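Local coordinates for NTF2-like Protein (Anabaena variabilis ATCC 29413, PDB 3DMC) that is of unknown function but belongs to the SnoaL-like branch of the NTF2 clan, whose cone-shaped fold commonly encloses a pocket, at residues 9-14 against 83-88; 24-29 against 74-79; 39-44 against 58-63; 68-73 against 98-103; 89-94 against 110-115. One frame throughout, in Å; residues are numbered along the deposited sequence. Where two conformers were deposited one is given.

How the interactions relate
All five contacts belong to one fold: helices packed against a curved mixed sheet. Interactions 1 and 2 both join helix 9-27 to strand 75-85, near opposite ends, with centres 22 Å apart. Interaction 5 is the hairpin core. It touches interaction 1, centres 8 Å apart, where T84 O meets V91 N at 2.9 Å. Interaction 3 packs helix 57-69 on strand 41-45, about 19 Å from interaction 2, centre to centre. Interaction 4 ties the loop after that helix to the hairpin tip, 24 Å from interaction 5 between centres. The side chains of L25 and F94 each come within about 4 Å of a bound acetate ion, probably from the crystallisation liquor.

Interaction 1. Residues 9-14 against 83-88; sequences NTLKVA and VTSNET
T10 lays its methyl, CG2, against the backbone of the 86-88 turn, with CG2 3.7 Å from T88 C. Its hydroxyl grips the same turn: T10 OG1 donates to E87 O at 2.6 Å. The donor sits above the carbonyl plane, 42° out of it. T10 OG1 lies anti to the carbonyl carbon (chi1 -67°), which leaves CG2 anti to the backbone N, and both reach the turn. One residue on, L11 points its branched end at the strand. L11 CG is 3.7 Å from S85 OG, and L11 CD2 is 4.1 Å from V83 CG1. The hydroxyl of S85 is bonded to the backbone N of G1 of the second subunit. The turn is shaped by N86, whose OD1 accepts from T88 N at 2.9 Å and also from T89 N. This is an Asx turn at the bend between strands 75-85 and 89-100, where the first turns of helix 9-27 pack on the sheet of the NTF2-like fold.

Interaction 2. Residues 24-29 against 74-79; sequences GLATGE and GIQISS
L25 and I75 meet through both backbone and side chain. I75 N donates to L25 O at 2.9 Å, and the N-H points almost straight at the oxygen (179°). The donor lies 48° above the carbonyl plane. Beside this bond a methyl of L25, CD2, touches the end of the longer arm of I75, CD1, at 4.1 Å. L25 CG stands anti to its carbonyl carbon (chi1 -75°), and the other methyl reaches I77, two residues along the strand, with L25 CD1 4.2 Å from I77 CG1. A26 adds to the contact beside L25. A26 CA makes a CH...O contact with I75 O at 3.4 Å. A26 CB lies 3.7 Å from Q76 NE2, and the Q76 chain bends back at chi2 to bring that amide nitrogen there.

Further out, G74 lets the chain come this close. G74 CA is 3.4 Å from L25 O, and its lack of a side chain leaves room for L25 O and A26 O. G28 has positive phi and takes the chain out of the helix. T27 OG1 accepts from E29 N at 3.2 Å, an ST turn around G28. Strand 75-85 lies at one edge of the sheet within this chain. I77 also packs on F18 and T22 of helix 9-27, and on F94 of the neighbouring strand 89-100.

Interaction 3. Residues 39-44 against 58-63; sequences EDFTFW and ERAKEF
F43 drives its ring into the side of helix 57-69, where the ring rim meets three residues. F43 CE2 lies 3.5 Å from F63 CG and stands over one face of the F63 ring. The two rings are neither flat on each other nor perpendicular: their planes make 34° and their centroids are 5.0 Å apart. The other side of the ring end reaches the helix backbone, with F43 CE1 3.6 Å from A60 CA. F43 CZ touches the aliphatic part of R59, at 3.8 Å from R59 CG. F43 CG sits between the backbone N and the carbonyl carbon (chi1 61°), and this torsion sends the ring toward the helix.

The contact is the packing of a helix on the sheet in an NTF2-like fold. Helix 58-63 and strand 41-44 run in roughly the same direction, 40° apart, with their axes 8.9 Å from each other at closest. With an alanine at F43 the space between strand and helix is likely to be left as a gap, and F63 would lose the ring that lies over one of its faces.

A60 is the small residue that admits the aromatic side chains. A60 CB rests 3.9 Å from F41 CE2 and also faces L34. F63 is held further by edge-to-face rings of F45 and F50. R59 donates through NE to N54 OD1, and its NH1 makes a weak salt bridge to E62 OE1.

Interaction 4. Residues 68-73 against 98-103; sequences SESFHT and GLFLGK
G98 starts the contact with its carbonyl oxygen at the edge of the F71 ring, G98 O lying 3.7 Å from F71 CE2. Having no side chain, G98 leaves room for that ring. L99 offers its carbonyl oxygen: L99 O lies 3.1 Å from F71 CD2 and takes a CH...O contact from F71 CA. The same oxygen accepts from two waters, each at 2.8 Å from L99 O; one of these accepts from T73 N. A third water accepts from L99 N and is bonded to T73 OG1.

F100 follows, with its CA over one face of the F71 ring. F100 CB is 3.8 Å from F71 CZ, and the two rings meet at an intermediate tilt, their planes at 36°. F100 CG is anti to the backbone N (chi1 172°), and the ring edge comes up to S70, with F100 CE1 3.4 Å from S70 CB. L101 makes the direct backbone bond: L101 N donates to S70 O at 3.0 Å, nearly along the C=O axis. L101 CD2 also reaches the H72 ring, 3.7 Å from H72 CE1. G102 N donates to the other of the two waters on L99 O.

Residues 100-103 form a type I' turn. It is the tight turn of the beta hairpin 89-100/103-116, here tied to the loop that follows helix 57-69.

Interaction 5. Residues 89-94 against 110-115; sequences TVVFEF and AVSFDV
V90 and F92 pair with F113 and V111 as the two hydrogen-bonded pairs of an antiparallel beta hairpin, strands 89-100 and 103-116, inside the NTF2-like sheet. All four backbone bonds are made. V90 N donates to F113 O, and F113 N returns to V90 O at 2.8 Å. F92 N donates to V111 O at 2.9 Å, and V111 N to F92 O. CH...O contacts add to them; T89 CA is 3.1 Å from F113 O.

On the face with T89, V91 and E93, the polar groups also find mates. T89 OG1 donates to D114 OD1 at 2.8 Å, coming from above the carboxylate plane. This hydroxyl lies anti to the carbonyl carbon (chi1 -58°), which turns it to D114 and puts T89 CG2 by S112 OG. D114 OD1 is also salt-bridged to R124, and its OD2 to R82 of the second subunit. S112 OG is bonded to R124 and to E93 of the second subunit, while E93 reaches R124 and Y126 of that subunit. A valine in place of T89 would probably leave D114 OD1 without one of its donors.

The side chains of V90, F92, V111 and F113 make an apolar face. There F92 stacks on F18 of helix 9-27 and meets H15 edge-to-face. The F92 and F113 side chains cross at about a right angle. Their rings meet obliquely, planes at 52°, with F92 CE1 3.9 Å from F113 CD2.

Interaction 1. Residues 9-14 against 83-88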
# COMPACT_ATOMS: atom_id res chain seq x y z
N ASN A 9 -18.98 -1.00 -9.63
CA ASN A 9 -18.55 -2.30 -10.17
C ASN A 9 -17.12 -2.54 -9.76
O ASN A 9 -16.70 -3.67 -9.53
CB ASN A 9 -18.59 -2.26 -11.71
CG ASN A 9 -18.08 -3.52 -12.36
OD1 ASN A 9 -18.76 -4.56 -12.34
ND2 ASN A 9 -16.91 -3.41 -13.01
N THR A 10 -16.39 -1.45 -9.66
CA THR A 10 -14.97 -1.55 -9.28
C THR A 10 -14.84 -2.21 -7.89
O THR A 10 -14.10 -3.16 -7.71
CB THR A 10 -14.26 -0.17 -9.40
OG1 THR A 10 -14.19 0.19 -10.81
CG2 THR A 10 -12.87 -0.20 -8.78
N LEU A 11 -15.59 -1.68 -6.94
CA LEU A 11 -15.60 -2.22 -5.58
C LEU A 11 -16.13 -3.64 -5.56
O LEU A 11 -15.55 -4.53 -4.92
CB LEU A 11 -16.42 -1.36 -4.62
CG LEU A 11 -15.72 -0.32 -3.76
CD1 LEU A 11 -16.74 0.32 -2.84
CD2 LEU A 11 -14.58 -0.97 -2.95
N LYS A 12 -17.24 -3.87 -6.28
CA LYS A 12 -17.85 -5.17 -6.31
C LYS A 12 -16.88 -6.24 -6.80
O LYS A 12 -16.63 -7.26 -6.14
CB LYS A 12 -19.11 -5.17 -7.17
CG LYS A 12 -19.88 -6.48 -7.09
CD LYS A 12 -21.30 -6.32 -7.61
CE LYS A 12 -22.00 -7.67 -7.71
NZ LYS A 12 -21.37 -8.51 -8.76
N VAL A 13 -16.30 -5.97 -7.96
CA VAL A 13 -15.39 -6.92 -8.60
C VAL A 13 -14.14 -7.12 -7.74
O VAL A 13 -13.70 -8.25 -7.53
CB VAL A 13 -15.02 -6.48 -10.04
CG1 VAL A 13 -13.88 -7.33 -10.61
CG2 VAL A 13 -16.25 -6.57 -10.91
N ALA A 14 -13.57 -6.04 -7.26
CA ALA A 14 -12.35 -6.13 -6.39
C ALA A 14 -12.64 -6.99 -5.15
O ALA A 14 -11.82 -7.85 -4.75
CB ALA A 14 -11.82 -4.73 -5.96
N VAL A 83 -10.18 -0.42 3.12
CA VAL A 83 -10.41 -0.66 1.70
C VAL A 83 -10.76 0.67 1.05
O VAL A 83 -11.79 1.29 1.34
CB VAL A 83 -11.57 -1.64 1.52
CG1 VAL A 83 -11.87 -1.84 0.05
CG2 VAL A 83 -11.22 -2.98 2.18
N THR A 84 -9.89 1.08 0.14
CA THR A 84 -10.08 2.36 -0.55
C THR A 84 -10.18 2.14 -2.03
O THR A 84 -9.70 1.15 -2.55
CB THR A 84 -8.88 3.32 -0.25
OG1 THR A 84 -7.67 2.66 -0.61
CG2 THR A 84 -8.83 3.77 1.25
N SER A 85 -10.86 3.06 -2.73
CA SER A 85 -11.01 2.91 -4.18
C SER A 85 -11.12 4.23 -4.91
O SER A 85 -11.26 5.32 -4.33
CB SER A 85 -12.21 2.01 -4.52
OG SER A 85 -13.47 2.57 -4.21
N ASN A 86 -11.06 4.07 -6.20
CA ASN A 86 -11.39 5.15 -7.17
C ASN A 86 -12.17 4.52 -8.33
O ASN A 86 -12.80 3.48 -8.15
CB ASN A 86 -10.15 5.94 -7.60
CG ASN A 86 -9.10 5.12 -8.35
OD1 ASN A 86 -9.41 4.14 -9.00
ND2 ASN A 86 -7.82 5.58 -8.31
N GLU A 87 -12.16 5.16 -9.50
CA GLU A 87 -12.97 4.64 -10.62
C GLU A 87 -12.53 3.24 -11.08
O GLU A 87 -13.34 2.48 -11.57
CB GLU A 87 -12.94 5.58 -11.82
CG GLU A 87 -13.62 6.89 -11.58
CD GLU A 87 -13.77 7.69 -12.87
OE1 GLU A 87 -13.10 7.33 -13.86
OE2 GLU A 87 -14.55 8.67 -12.88
N THR A 88 -11.25 2.92 -10.88
CA THR A 88 -10.66 1.70 -11.42
C THR A 88 -9.81 0.82 -10.49
O THR A 88 -9.63 -0.33 -10.76
CB THR A 88 -9.81 1.98 -12.71
OG1 THR A 88 -8.65 2.73 -12.37
CG2 THR A 88 -10.65 2.75 -13.70

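Interaction 2. Residues 24-29 against 74-79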
# COMPACT_ATOMS: atom_id res chain seq x y z
N GLY A 24 -7.29 -18.46 -1.70
CA GLY A 24 -6.04 -18.96 -2.23
C GLY A 24 -4.98 -18.99 -1.16
O GLY A 24 -4.22 -19.94 -1.02
N LEU A 25 -4.95 -17.93 -0.35
CA LEU A 25 -3.96 -17.87 0.70
C LEU A 25 -4.22 -18.97 1.72
O LEU A 25 -3.30 -19.57 2.22
CB LEU A 25 -4.03 -16.54 1.43
CG LEU A 25 -3.42 -15.38 0.64
CD1 LEU A 25 -3.58 -14.13 1.51
CD2 LEU A 25 -1.94 -15.68 0.37
N ALA A 26 -5.49 -19.20 2.04
CA ALA A 26 -5.83 -20.12 3.16
C ALA A 26 -5.70 -21.57 2.74
O ALA A 26 -5.46 -22.45 3.55
CB ALA A 26 -7.26 -19.87 3.67
N THR A 27 -5.89 -21.81 1.45
CA THR A 27 -6.07 -23.19 0.94
C THR A 27 -5.08 -23.64 -0.13
O THR A 27 -4.91 -24.84 -0.37
CB THR A 27 -7.48 -23.41 0.33
OG1 THR A 27 -7.60 -22.71 -0.90
CG2 THR A 27 -8.58 -23.01 1.32
N GLY A 28 -4.46 -22.68 -0.80
CA GLY A 28 -3.48 -22.93 -1.84
C GLY A 28 -4.12 -23.25 -3.18
O GLY A 28 -3.48 -23.61 -4.15
N GLU A 29 -5.44 -23.12 -3.19
CA GLU A 29 -6.21 -23.28 -4.43
C GLU A 29 -6.52 -21.92 -5.05
O GLU A 29 -7.31 -21.13 -4.52
CB GLU A 29 -7.53 -24.01 -4.16
CG GLU A 29 -7.34 -25.37 -3.56
CD GLU A 29 -6.78 -26.34 -4.57
OE1 GLU A 29 -7.07 -26.16 -5.78
OE2 GLU A 29 -6.04 -27.26 -4.16
N GLY A 74 -1.43 -22.91 5.02
CA GLY A 74 -1.88 -21.62 4.51
C GLY A 74 -1.53 -20.39 5.33
O GLY A 74 -0.85 -20.43 6.34
N ILE A 75 -2.02 -19.28 4.79
CA ILE A 75 -1.97 -17.94 5.39
C ILE A 75 -3.39 -17.48 5.65
O ILE A 75 -4.28 -17.64 4.80
CB ILE A 75 -1.30 -16.92 4.49
CG1 ILE A 75 0.19 -17.21 4.37
CG2 ILE A 75 -1.49 -15.46 5.01
CD1 ILE A 75 0.84 -16.52 3.21
N GLN A 76 -3.59 -16.97 6.85
CA GLN A 76 -4.86 -16.39 7.29
C GLN A 76 -4.80 -14.86 7.23
O GLN A 76 -3.75 -14.23 7.53
CB GLN A 76 -5.20 -16.78 8.73
CG GLN A 76 -5.71 -18.22 8.87
CD GLN A 76 -7.01 -18.45 8.14
OE1 GLN A 76 -7.97 -17.70 8.29
NE2 GLN A 76 -7.04 -19.51 7.31
N ILE A 77 -5.93 -14.28 6.86
CA ILE A 77 -6.13 -12.83 6.94
C ILE A 77 -6.80 -12.55 8.27
O ILE A 77 -7.97 -12.88 8.49
CB ILE A 77 -6.90 -12.25 5.72
CG1 ILE A 77 -6.05 -12.38 4.48
CG2 ILE A 77 -7.25 -10.78 5.94
CD1 ILE A 77 -6.64 -11.71 3.24
N SER A 78 -5.98 -11.98 9.15
CA SER A 78 -6.31 -11.75 10.55
C SER A 78 -7.30 -10.60 10.66
O SER A 78 -8.24 -10.61 11.45
CB SER A 78 -5.03 -11.46 11.37
OG SER A 78 -4.11 -12.55 11.31
N SER A 79 -7.07 -9.60 9.83
CA SER A 79 -7.97 -8.45 9.73
C SER A 79 -7.83 -7.77 8.39
O SER A 79 -6.72 -7.66 7.84
CB SER A 79 -7.72 -7.42 10.83
OG SER A 79 -6.43 -6.84 10.71

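Interaction 3. Residues 39-44 against 58-63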
# COMPACT_ATOMS: atom_id res chain seq x y z
N GLU A 39 -6.41 -11.44 -19.63
CA GLU A 39 -5.34 -12.12 -20.33
C GLU A 39 -4.03 -11.33 -20.29
O GLU A 39 -2.94 -11.90 -20.40
CB GLU A 39 -5.72 -12.41 -21.79
CG GLU A 39 -6.92 -13.34 -21.93
CD GLU A 39 -6.76 -14.64 -21.14
OE1 GLU A 39 -5.74 -15.34 -21.31
OE2 GLU A 39 -7.68 -14.97 -20.35
N ASP A 40 -4.17 -10.02 -20.13
CA ASP A 40 -3.02 -9.10 -20.11
C ASP A 40 -2.65 -8.73 -18.67
O ASP A 40 -1.98 -7.74 -18.42
CB ASP A 40 -3.24 -7.83 -20.95
CG ASP A 40 -4.39 -6.97 -20.46
OD1 ASP A 40 -5.27 -7.48 -19.71
OD2 ASP A 40 -4.45 -5.79 -20.85
N PHE A 41 -3.11 -9.57 -17.76
CA PHE A 41 -2.86 -9.37 -16.32
C PHE A 41 -1.37 -9.13 -16.03
O PHE A 41 -0.52 -9.86 -16.53
CB PHE A 41 -3.32 -10.60 -15.53
CG PHE A 41 -3.08 -10.50 -14.05
CD1 PHE A 41 -3.90 -9.72 -13.26
CD2 PHE A 41 -2.02 -11.20 -13.44
CE1 PHE A 41 -3.68 -9.64 -11.86
CE2 PHE A 41 -1.80 -11.13 -12.04
CZ PHE A 41 -2.64 -10.33 -11.27
N THR A 42 -1.07 -8.11 -15.22
CA THR A 42 0.31 -7.90 -14.75
C THR A 42 0.30 -7.78 -13.25
O THR A 42 -0.72 -7.48 -12.64
CB THR A 42 0.96 -6.63 -15.28
OG1 THR A 42 0.38 -5.48 -14.63
CG2 THR A 42 0.83 -6.52 -16.79
N PHE A 43 1.43 -8.10 -12.65
CA PHE A 43 1.53 -7.99 -11.18
C PHE A 43 2.92 -7.53 -10.83
O PHE A 43 3.90 -7.91 -11.45
CB PHE A 43 1.15 -9.27 -10.43
CG PHE A 43 2.02 -10.49 -10.75
CD1 PHE A 43 1.84 -11.21 -11.92
CD2 PHE A 43 2.97 -10.94 -9.86
CE1 PHE A 43 2.62 -12.33 -12.19
CE2 PHE A 43 3.75 -12.04 -10.15
CZ PHE A 43 3.55 -12.73 -11.32
N TRP A 44 2.96 -6.69 -9.81
CA TRP A 44 4.24 -6.15 -9.30
C TRP A 44 4.46 -6.67 -7.87
O TRP A 44 3.55 -6.64 -7.04
CB TRP A 44 4.18 -4.62 -9.27
CG TRP A 44 5.27 -3.90 -9.98
CD1 TRP A 44 5.21 -3.35 -11.23
CD2 TRP A 44 6.59 -3.61 -9.48
NE1 TRP A 44 6.39 -2.76 -11.54
CE2 TRP A 44 7.26 -2.91 -10.49
CE3 TRP A 44 7.26 -3.90 -8.30
CZ2 TRP A 44 8.58 -2.47 -10.35
CZ3 TRP A 44 8.58 -3.46 -8.16
CH2 TRP A 44 9.23 -2.77 -9.19
N GLU A 58 0.04 -17.22 -16.92
CA GLU A 58 0.91 -18.38 -16.67
C GLU A 58 1.88 -18.03 -15.56
O GLU A 58 2.11 -18.80 -14.63
CB GLU A 58 1.73 -18.75 -17.90
CG GLU A 58 0.90 -19.19 -19.10
N ARG A 59 2.49 -16.87 -15.71
CA ARG A 59 3.44 -16.36 -14.72
C ARG A 59 2.73 -16.09 -13.38
O ARG A 59 3.27 -16.34 -12.30
CB ARG A 59 4.15 -15.11 -15.23
CG ARG A 59 5.15 -14.56 -14.25
CD ARG A 59 6.41 -15.38 -14.19
NE ARG A 59 7.50 -14.60 -13.58
CZ ARG A 59 8.62 -15.11 -13.11
NH1 ARG A 59 8.84 -16.43 -13.14
NH2 ARG A 59 9.52 -14.31 -12.56
N ALA A 60 1.49 -15.64 -13.47
CA ALA A 60 0.69 -15.39 -12.24
C ALA A 60 0.50 -16.69 -11.47
O ALA A 60 0.68 -16.76 -10.26
CB ALA A 60 -0.66 -14.79 -12.59
N LYS A 61 0.16 -17.74 -12.20
CA LYS A 61 -0.01 -19.06 -11.57
C LYS A 61 1.27 -19.53 -10.88
O LYS A 61 1.26 -20.08 -9.76
CB LYS A 61 -0.45 -20.12 -12.59
CG LYS A 61 -0.75 -21.42 -11.90
CD LYS A 61 -1.63 -22.35 -12.72
CE LYS A 61 -1.90 -23.64 -11.94
NZ LYS A 61 -2.11 -24.81 -12.84
N GLU A 62 2.39 -19.29 -11.53
CA GLU A 62 3.68 -19.69 -10.96
C GLU A 62 3.84 -18.97 -9.62
O GLU A 62 4.16 -19.57 -8.59
CB GLU A 62 4.82 -19.33 -11.88
CG GLU A 62 4.71 -20.07 -13.22
CD GLU A 62 5.80 -19.70 -14.21
OE1 GLU A 62 6.69 -18.88 -13.88
OE2 GLU A 62 5.76 -20.26 -15.33
N PHE A 63 3.63 -17.67 -9.68
CA PHE A 63 3.76 -16.81 -8.49
C PHE A 63 2.88 -17.29 -7.31
O PHE A 63 3.33 -17.51 -6.15
CB PHE A 63 3.40 -15.37 -8.84
CG PHE A 63 3.35 -14.48 -7.66
CD1 PHE A 63 4.50 -14.21 -6.95
CD2 PHE A 63 2.15 -13.93 -7.23
CE1 PHE A 63 4.47 -13.38 -5.84
CE2 PHE A 63 2.11 -13.11 -6.10
CZ PHE A 63 3.29 -12.83 -5.42

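Interaction 4. Residues 68-73 against 98-103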
# COMPACT_ATOMS: atom_id res chain seq x y z
N SER A 68 2.16 -20.11 -1.98
CA SER A 68 1.53 -21.13 -1.12
C SER A 68 2.44 -22.34 -0.79
O SER A 68 2.21 -23.06 0.17
CB SER A 68 0.23 -21.65 -1.75
OG SER A 68 -0.78 -20.65 -1.71
N GLU A 69 3.49 -22.53 -1.58
CA GLU A 69 4.28 -23.77 -1.48
C GLU A 69 4.86 -24.02 -0.09
O GLU A 69 5.01 -25.17 0.33
CB GLU A 69 5.41 -23.81 -2.52
CG GLU A 69 6.61 -22.99 -2.13
CD GLU A 69 7.79 -23.23 -3.06
OE1 GLU A 69 7.54 -23.70 -4.19
OE2 GLU A 69 8.95 -22.97 -2.67
N SER A 70 5.20 -22.96 0.64
CA SER A 70 5.88 -23.13 1.94
C SER A 70 4.97 -22.85 3.11
O SER A 70 5.33 -23.01 4.28
CB SER A 70 7.16 -22.29 2.02
OG SER A 70 8.14 -22.81 1.12
N PHE A 71 3.73 -22.50 2.80
CA PHE A 71 2.72 -22.41 3.85
C PHE A 71 1.83 -23.63 3.87
O PHE A 71 0.74 -23.65 3.26
CB PHE A 71 1.91 -21.14 3.71
CG PHE A 71 2.72 -19.91 4.02
CD1 PHE A 71 3.52 -19.33 3.05
CD2 PHE A 71 2.76 -19.40 5.31
CE1 PHE A 71 4.29 -18.20 3.36
CE2 PHE A 71 3.53 -18.29 5.61
CZ PHE A 71 4.30 -17.70 4.63
N HIS A 72 2.31 -24.66 4.56
CA HIS A 72 1.70 -25.97 4.44
C HIS A 72 0.26 -26.00 4.94
O HIS A 72 -0.53 -26.84 4.53
CB HIS A 72 2.54 -27.03 5.13
CG HIS A 72 3.86 -27.25 4.45
ND1 HIS A 72 5.00 -27.63 5.13
CD2 HIS A 72 4.22 -27.11 3.15
CE1 HIS A 72 6.00 -27.74 4.27
NE2 HIS A 72 5.56 -27.42 3.06
N THR A 73 -0.08 -25.07 5.81
CA THR A 73 -1.47 -24.96 6.26
C THR A 73 -2.08 -23.60 5.96
O THR A 73 -3.10 -23.22 6.53
CB THR A 73 -1.61 -25.28 7.72
OG1 THR A 73 -0.69 -24.49 8.50
CG2 THR A 73 -1.34 -26.79 7.93
N GLY A 98 0.68 -16.82 9.06
CA GLY A 98 0.76 -18.28 8.78
C GLY A 98 2.13 -18.86 9.06
O GLY A 98 3.09 -18.13 9.26
N LEU A 99 2.17 -20.19 9.10
CA LEU A 99 3.43 -20.90 9.30
C LEU A 99 4.16 -21.10 8.00
O LEU A 99 3.71 -21.78 7.08
CB LEU A 99 3.23 -22.25 10.02
CG LEU A 99 2.65 -22.17 11.43
CD1 LEU A 99 2.61 -23.56 12.03
CD2 LEU A 99 3.43 -21.25 12.34
N PHE A 100 5.37 -20.54 8.00
CA PHE A 100 6.31 -20.66 6.91
C PHE A 100 7.27 -21.76 7.32
O PHE A 100 8.14 -21.53 8.12
CB PHE A 100 7.03 -19.31 6.69
CG PHE A 100 8.15 -19.38 5.71
CD1 PHE A 100 7.94 -19.83 4.43
CD2 PHE A 100 9.43 -18.94 6.05
CE1 PHE A 100 8.97 -19.88 3.52
CE2 PHE A 100 10.47 -18.97 5.14
CZ PHE A 100 10.24 -19.46 3.87
N LEU A 101 7.05 -22.95 6.79
CA LEU A 101 7.83 -24.13 7.19
C LEU A 101 7.93 -24.17 8.72
O LEU A 101 9.01 -24.30 9.34
CB LEU A 101 9.24 -24.15 6.55
CG LEU A 101 9.34 -23.97 5.06
CD1 LEU A 101 10.83 -23.91 4.64
CD2 LEU A 101 8.58 -25.07 4.31
N GLY A 102 6.78 -24.02 9.32
CA GLY A 102 6.59 -24.23 10.73
C GLY A 102 6.92 -23.03 11.56
O GLY A 102 6.72 -23.01 12.78
N LYS A 103 7.40 -22.00 10.87
CA LYS A 103 7.87 -20.76 11.51
C LYS A 103 6.85 -19.65 11.36
O LYS A 103 6.30 -19.47 10.29
CB LYS A 103 9.23 -20.31 10.96
CG LYS A 103 10.41 -20.90 11.69
CD LYS A 103 10.87 -22.23 11.12
CE LYS A 103 12.18 -22.70 11.78
NZ LYS A 103 12.47 -24.14 11.46
O HOH W 1 4.33 -24.45 7.40
O HOH W 2 1.11 -22.67 6.65
O HOH W 3 -0.33 -21.65 9.14

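Interaction 5. Residues 89-94 against 110-115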
# COMPACT_ATOMS: atom_id res chain seq x y z
N THR A 89 -9.41 1.36 -9.34
CA THR A 89 -8.42 0.73 -8.47
C THR A 89 -9.02 0.57 -7.09
O THR A 89 -9.73 1.45 -6.59
CB THR A 89 -7.14 1.60 -8.36
OG1 THR A 89 -6.56 1.82 -9.65
CG2 THR A 89 -6.08 0.96 -7.49
N VAL A 90 -8.70 -0.57 -6.48
CA VAL A 90 -9.07 -0.82 -5.07
C VAL A 90 -7.84 -1.30 -4.33
O VAL A 90 -7.07 -2.14 -4.83
CB VAL A 90 -10.17 -1.88 -4.93
CG1 VAL A 90 -10.62 -1.91 -3.50
CG2 VAL A 90 -11.37 -1.54 -5.87
N VAL A 91 -7.66 -0.75 -3.14
CA VAL A 91 -6.54 -1.18 -2.28
C VAL A 91 -7.11 -1.72 -0.99
O VAL A 91 -8.03 -1.14 -0.40
CB VAL A 91 -5.57 -0.01 -1.89
CG1 VAL A 91 -4.40 -0.48 -0.98
CG2 VAL A 91 -5.00 0.70 -3.12
N PHE A 92 -6.57 -2.87 -0.63
CA PHE A 92 -6.88 -3.61 0.58
C PHE A 92 -5.66 -3.55 1.49
O PHE A 92 -4.61 -4.06 1.14
CB PHE A 92 -7.19 -5.06 0.21
CG PHE A 92 -8.40 -5.22 -0.65
CD1 PHE A 92 -8.29 -5.13 -2.07
CD2 PHE A 92 -9.65 -5.46 -0.10
CE1 PHE A 92 -9.40 -5.26 -2.86
CE2 PHE A 92 -10.76 -5.60 -0.90
CZ PHE A 92 -10.64 -5.49 -2.27
N GLU A 93 -5.83 -2.95 2.66
CA GLU A 93 -4.81 -2.91 3.68
C GLU A 93 -5.23 -3.92 4.73
O GLU A 93 -6.30 -3.78 5.39
CB GLU A 93 -4.68 -1.53 4.32
CG GLU A 93 -4.16 -0.44 3.41
CD GLU A 93 -4.12 0.90 4.11
OE1 GLU A 93 -3.44 0.97 5.18
OE2 GLU A 93 -4.76 1.85 3.60
N PHE A 94 -4.38 -4.92 4.90
CA PHE A 94 -4.69 -6.07 5.77
C PHE A 94 -3.51 -6.57 6.62
O PHE A 94 -2.35 -6.18 6.44
CB PHE A 94 -5.37 -7.20 4.98
CG PHE A 94 -4.48 -7.88 3.97
CD1 PHE A 94 -4.41 -7.43 2.65
CD2 PHE A 94 -3.72 -8.98 4.33
CE1 PHE A 94 -3.59 -8.07 1.74
CE2 PHE A 94 -2.90 -9.60 3.43
CZ PHE A 94 -2.83 -9.15 2.13
N ALA A 110 -0.41 -4.33 1.82
CA ALA A 110 -1.37 -3.66 0.99
C ALA A 110 -1.31 -4.29 -0.39
O ALA A 110 -0.26 -4.40 -0.99
CB ALA A 110 -1.10 -2.16 0.90
N VAL A 111 -2.45 -4.76 -0.86
CA VAL A 111 -2.56 -5.18 -2.25
C VAL A 111 -3.57 -4.30 -2.96
O VAL A 111 -4.67 -4.03 -2.47
CB VAL A 111 -2.90 -6.67 -2.44
CG1 VAL A 111 -1.86 -7.57 -1.71
CG2 VAL A 111 -4.34 -6.99 -2.02
N SER A 112 -3.15 -3.89 -4.15
CA SER A 112 -3.87 -2.98 -5.00
C SER A 112 -4.27 -3.71 -6.28
O SER A 112 -3.44 -4.37 -6.89
CB SER A 112 -2.96 -1.78 -5.32
OG SER A 112 -3.61 -0.81 -6.10
N PHE A 113 -5.55 -3.67 -6.60
CA PHE A 113 -6.05 -4.25 -7.87
C PHE A 113 -6.54 -3.12 -8.80
O PHE A 113 -7.19 -2.16 -8.34
CB PHE A 113 -7.31 -5.16 -7.65
CG PHE A 113 -7.12 -6.33 -6.71
CD1 PHE A 113 -5.90 -6.89 -6.49
CD2 PHE A 113 -8.23 -6.94 -6.13
CE1 PHE A 113 -5.74 -7.99 -5.65
CE2 PHE A 113 -8.08 -8.03 -5.31
CZ PHE A 113 -6.83 -8.57 -5.08
N ASP A 114 -6.34 -3.29 -10.11
CA ASP A 114 -7.14 -2.55 -11.10
C ASP A 114 -8.22 -3.47 -11.62
O ASP A 114 -7.97 -4.66 -11.88
CB ASP A 114 -6.29 -2.09 -12.28
CG ASP A 114 -5.48 -0.87 -11.97
OD1 ASP A 114 -5.37 -0.48 -10.80
OD2 ASP A 114 -4.96 -0.26 -12.93
N VAL A 115 -9.39 -2.90 -11.82
CA VAL A 115 -10.55 -3.61 -12.39
C VAL A 115 -10.86 -3.15 -13.79
O VAL A 115 -10.86 -1.95 -14.12
CB VAL A 115 -11.79 -3.42 -11.50
CG1 VAL A 115 -13.05 -4.03 -12.15
CG2 VAL A 115 -11.57 -4.05 -10.13